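Long-range contacts in (R)-S-adenosyl-L-methionine hydrolase (PDB 2CW5), which hydrolyses S-adenosyl-L-methionine to adenosine and L-methionine, working as a homotrimer without chlorinase or fluorinase activity: residues 95-100 with 164-169; 108-113 with 156-161. One frame throughout, in Å; residues are numbered along the deposited sequence.

Contact 1 of 2, residues 95-100 with 164-169; sequences LFTLAW and ARLPLA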
# COMPACT_ATOMS: atom_id res chain seq x y z
N LEU C 95 -19.38 3.50 -11.59
CA LEU C 95 -18.50 3.65 -10.44
C LEU C 95 -18.87 4.88 -9.58
O LEU C 95 -18.84 4.82 -8.35
CB LEU C 95 -17.06 3.79 -10.93
CG LEU C 95 -15.96 4.21 -9.95
CD1 LEU C 95 -15.90 3.24 -8.79
CD2 LEU C 95 -14.62 4.26 -10.67
N PHE C 96 -19.22 5.97 -10.25
CA PHE C 96 -19.57 7.23 -9.57
C PHE C 96 -21.04 7.40 -9.17
O PHE C 96 -21.43 8.48 -8.75
CB PHE C 96 -19.16 8.41 -10.46
CG PHE C 96 -17.68 8.52 -10.71
CD1 PHE C 96 -16.81 8.89 -9.69
CD2 PHE C 96 -17.15 8.29 -11.98
CE1 PHE C 96 -15.44 9.02 -9.92
CE2 PHE C 96 -15.78 8.43 -12.23
CZ PHE C 96 -14.92 8.79 -11.19
N THR C 97 -21.85 6.34 -9.29
CA THR C 97 -23.28 6.41 -8.98
C THR C 97 -23.66 7.08 -7.66
O THR C 97 -24.49 8.01 -7.63
CB THR C 97 -23.92 5.01 -9.00
OG1 THR C 97 -23.76 4.43 -10.30
CG2 THR C 97 -25.40 5.09 -8.68
N LEU C 98 -23.08 6.61 -6.56
CA LEU C 98 -23.39 7.17 -5.25
C LEU C 98 -22.85 8.59 -5.09
O LEU C 98 -23.53 9.46 -4.54
CB LEU C 98 -22.85 6.23 -4.16
CG LEU C 98 -23.55 4.86 -4.17
CD1 LEU C 98 -22.95 3.96 -3.11
CD2 LEU C 98 -25.05 5.04 -3.93
N ALA C 99 -21.63 8.83 -5.57
CA ALA C 99 -21.05 10.16 -5.49
C ALA C 99 -22.00 11.15 -6.17
O ALA C 99 -22.21 12.26 -5.69
CB ALA C 99 -19.70 10.18 -6.21
N TRP C 100 -22.56 10.72 -7.29
CA TRP C 100 -23.46 11.56 -8.06
C TRP C 100 -24.79 11.85 -7.37
O TRP C 100 -25.51 12.76 -7.79
CB TRP C 100 -23.66 10.96 -9.46
CG TRP C 100 -22.41 11.09 -10.30
CD1 TRP C 100 -21.38 11.97 -10.10
CD2 TRP C 100 -22.09 10.37 -11.50
NE1 TRP C 100 -20.45 11.84 -11.10
CE2 TRP C 100 -20.86 10.87 -11.97
CE3 TRP C 100 -22.73 9.35 -12.22
CZ2 TRP C 100 -20.25 10.38 -13.13
CZ3 TRP C 100 -22.12 8.86 -13.37
CH2 TRP C 100 -20.89 9.38 -13.81
N ALA C 164 -23.55 6.14 -17.33
CA ALA C 164 -24.04 4.90 -16.73
C ALA C 164 -24.18 5.00 -15.21
O ALA C 164 -23.42 5.72 -14.56
CB ALA C 164 -23.11 3.75 -17.10
N ARG C 165 -25.15 4.28 -14.67
CA ARG C 165 -25.37 4.27 -13.23
C ARG C 165 -25.71 2.86 -12.80
O ARG C 165 -26.32 2.10 -13.55
CB ARG C 165 -26.53 5.22 -12.85
CG ARG C 165 -26.15 6.70 -12.74
CD ARG C 165 -27.35 7.54 -12.30
NE ARG C 165 -27.01 8.91 -11.90
CZ ARG C 165 -26.62 9.88 -12.72
NH1 ARG C 165 -26.50 9.65 -14.02
NH2 ARG C 165 -26.36 11.09 -12.24
N LEU C 166 -25.28 2.48 -11.60
CA LEU C 166 -25.58 1.16 -11.08
C LEU C 166 -26.97 1.24 -10.46
O LEU C 166 -27.40 2.32 -10.06
CB LEU C 166 -24.57 0.74 -10.01
CG LEU C 166 -23.09 0.65 -10.40
CD1 LEU C 166 -22.28 0.32 -9.17
CD2 LEU C 166 -22.89 -0.41 -11.48
N PRO C 167 -27.68 0.10 -10.37
CA PRO C 167 -29.03 0.05 -9.78
C PRO C 167 -28.99 0.08 -8.25
O PRO C 167 -29.43 -0.86 -7.58
CB PRO C 167 -29.58 -1.27 -10.32
CG PRO C 167 -28.36 -2.13 -10.35
CD PRO C 167 -27.31 -1.21 -10.94
N LEU C 168 -28.47 1.17 -7.70
CA LEU C 168 -28.37 1.32 -6.25
C LEU C 168 -29.30 2.43 -5.76
O LEU C 168 -29.18 3.58 -6.19
CB LEU C 168 -26.93 1.67 -5.86
CG LEU C 168 -25.84 0.73 -6.39
CD1 LEU C 168 -24.47 1.29 -6.06
CD2 LEU C 168 -26.02 -0.65 -5.78
N ALA C 169 -30.22 2.08 -4.88
CA ALA C 169 -31.15 3.06 -4.36
C ALA C 169 -31.11 3.10 -2.84
O ALA C 169 -31.37 2.09 -2.18
CB ALA C 169 -32.57 2.74 -4.83
O HOH W 1 -26.62 8.62 -9.11
O HOH W 2 -27.45 11.75 -9.46
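The turn leading into helix 99-102 meets the extended linker that leaves the N-terminal alpha/beta domain for the C-terminal beta domain, and T97 faces R165 and L166 where the two cross. L166 N donates to T97 OG1, 2.8 Å away and nearly straight (170°); OG1 is also hydrogen-bonded to G94 O, so the buried hydroxyl is held from its own turn and from the linker. OG1 lies beside the backbone N (chi1 -60°), which turns it to the L166 amide and lays CG2 against the backbone of L166. R165 runs extended from CG to NE past the start of the helix. Its guanidinium presents one face to W100 CE3, 4.0 Å from R165 CZ, with the two planes 44° apart. F96 CB sits over a face of the indole and Y88 meets it edge-to-face; A164 O comes near the ring plane at the edge, 3.6 Å from W100 CZ3. L98 and L168 cross at about a right angle and both touch L179 of strand 175-181. Two waters bind R165 to the backbone: one joins R165 NE to T97 O, the other accepts from R165 NH2 at 3.1 Å and donates to W100 O.

Contact 2 of 2, residues 108-113 with 156-161; sequences AFLLEP and PEVPVE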
# COMPACT_ATOMS: atom_id res chain seq x y z
N ALA C 108 -20.44 16.25 -19.10
CA ALA C 108 -19.58 15.07 -19.21
C ALA C 108 -18.82 15.15 -20.53
O ALA C 108 -19.32 15.73 -21.50
CB ALA C 108 -20.42 13.81 -19.16
N PHE C 109 -17.63 14.55 -20.57
CA PHE C 109 -16.79 14.57 -21.76
C PHE C 109 -16.09 13.24 -22.01
O PHE C 109 -15.72 12.54 -21.07
CB PHE C 109 -15.72 15.66 -21.62
CG PHE C 109 -16.27 17.05 -21.49
CD1 PHE C 109 -16.43 17.86 -22.61
CD2 PHE C 109 -16.63 17.55 -20.24
CE1 PHE C 109 -16.94 19.15 -22.49
CE2 PHE C 109 -17.14 18.84 -20.11
CZ PHE C 109 -17.30 19.64 -21.24
N LEU C 110 -15.92 12.90 -23.28
CA LEU C 110 -15.22 11.68 -23.66
C LEU C 110 -13.74 12.00 -23.52
O LEU C 110 -13.31 13.09 -23.91
CB LEU C 110 -15.53 11.30 -25.11
CG LEU C 110 -16.39 10.06 -25.34
CD1 LEU C 110 -15.64 8.82 -24.86
CD2 LEU C 110 -17.72 10.21 -24.62
N LEU C 111 -12.96 11.08 -22.97
CA LEU C 111 -11.53 11.34 -22.80
C LEU C 111 -10.69 10.86 -23.98
O LEU C 111 -10.64 9.67 -24.28
CB LEU C 111 -11.02 10.69 -21.51
CG LEU C 111 -11.69 11.12 -20.20
CD1 LEU C 111 -10.93 10.51 -19.03
CD2 LEU C 111 -11.68 12.64 -20.09
N GLU C 112 -10.03 11.81 -24.65
CA GLU C 112 -9.17 11.50 -25.78
C GLU C 112 -7.89 12.36 -25.70
O GLU C 112 -7.45 12.93 -26.69
CB GLU C 112 -9.89 11.79 -27.10
CG GLU C 112 -11.30 11.21 -27.17
CD GLU C 112 -11.90 11.25 -28.56
OE1 GLU C 112 -11.88 12.33 -29.20
OE2 GLU C 112 -12.39 10.20 -29.03
N PRO C 113 -7.29 12.44 -24.50
CA PRO C 113 -6.07 13.23 -24.32
C PRO C 113 -4.85 12.60 -24.99
O PRO C 113 -4.87 11.42 -25.35
CB PRO C 113 -5.92 13.29 -22.81
CG PRO C 113 -6.36 11.91 -22.42
CD PRO C 113 -7.61 11.71 -23.26
N PRO C 156 -14.73 15.10 -27.03
CA PRO C 156 -16.10 15.53 -27.33
C PRO C 156 -17.04 15.48 -26.12
O PRO C 156 -16.98 14.56 -25.30
CB PRO C 156 -16.53 14.56 -28.43
CG PRO C 156 -15.80 13.31 -28.06
CD PRO C 156 -14.42 13.83 -27.71
N GLU C 157 -17.90 16.48 -26.01
CA GLU C 157 -18.86 16.54 -24.91
C GLU C 157 -20.03 15.61 -25.18
O GLU C 157 -20.50 15.49 -26.31
CB GLU C 157 -19.36 17.97 -24.70
CG GLU C 157 -20.52 18.10 -23.72
CD GLU C 157 -20.83 19.54 -23.36
OE1 GLU C 157 -20.80 20.40 -24.26
OE2 GLU C 157 -21.11 19.81 -22.17
N VAL C 158 -20.50 14.94 -24.13
CA VAL C 158 -21.64 14.04 -24.25
C VAL C 158 -22.68 14.39 -23.20
O VAL C 158 -22.36 14.97 -22.16
CB VAL C 158 -21.21 12.57 -24.07
CG1 VAL C 158 -20.21 12.19 -25.15
CG2 VAL C 158 -20.61 12.37 -22.68
N PRO C 159 -23.96 14.05 -23.46
CA PRO C 159 -25.07 14.32 -22.54
C PRO C 159 -24.91 13.57 -21.23
O PRO C 159 -24.65 12.37 -21.24
CB PRO C 159 -26.29 13.84 -23.32
CG PRO C 159 -25.86 13.97 -24.76
CD PRO C 159 -24.45 13.44 -24.71
N VAL C 160 -25.06 14.26 -20.10
CA VAL C 160 -24.93 13.61 -18.81
C VAL C 160 -25.95 12.49 -18.66
O VAL C 160 -25.73 11.53 -17.91
CB VAL C 160 -25.11 14.59 -17.62
CG1 VAL C 160 -23.92 15.52 -17.54
CG2 VAL C 160 -26.40 15.38 -17.79
N GLU C 161 -27.07 12.60 -19.37
CA GLU C 161 -28.09 11.57 -19.27
C GLU C 161 -27.61 10.25 -19.85
O GLU C 161 -28.19 9.20 -19.57
CB GLU C 161 -29.39 12.02 -19.97
CG GLU C 161 -29.24 12.45 -21.42
CD GLU C 161 -28.98 13.94 -21.58
OE1 GLU C 161 -29.25 14.47 -22.69
OE2 GLU C 161 -28.52 14.58 -20.61
O HOH W 3 -22.37 17.47 -21.03
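L110 and P156 join across the outer edge of the mixed sheet in the N-terminal domain, where the short, weakly bonded strand 157-158 adds itself antiparallel to strand 107-110. L110 N gives a nearly linear bond, 179°, to P156 O, and V158 N reaches A108 O at 3.0 Å. Between these bonds F109 and E157 form a non-hydrogen-bonded pair, with F109 CA and E157 CA 4.3 Å apart.

On the face of F109 and E157, the bump is E157 CB, which presses on the phenyl ring 3.5 Å from F109 CE1. Beyond CG the glutamate chain runs extended beside the ring, and the carboxylate continues toward CZ with its plane only 12° from that of the ring. CG anti to the backbone N (chi1 171°) swings this chain alongside the ring, which also packs on L83 and P151. A108 and V158 share the other face. There the small methyl of A108 fills a notch between V158 CG2, 3.8 Å from A108 CB, and V160 CG1, which comes in from the 3-10 turn after the strand. L110 CB rests against P156 CG at 3.6 Å. At the end of the pair, E112 OE1 comes up to the CD corner of the proline ring, 3.3 Å from P156 CD.

One water accepts from A108 N and donates to V158 O and E157 OE2. The contact thus joins backbone pairing to apolar fits at the A108 methyl and the P156 ring, while the E157 carboxylate, on an exposed residue and hydrogen-bonded to water, is probably ionised.

How the contacts relate
From the N terminus, the chain builds most of the mixed sheet before reaching 95-100, the first half of contact 1. It passes through helix 99-102 and enters strand 107-110, where contact 2 begins. A long excursion that includes helix 133-147 follows, and 156-161 returns to close this 42-residue loop at the sheet's edge. Only then does 164-169 come back to 95-100, so the loop of contact 2 lies wholly within the wider one of contact 1. The centres are 18 Å apart. Contact 2 adds the last strand to the sheet; contact 1 fastens the departing linker beside helix 45-55 just before strand 175-181 opens the second sheet.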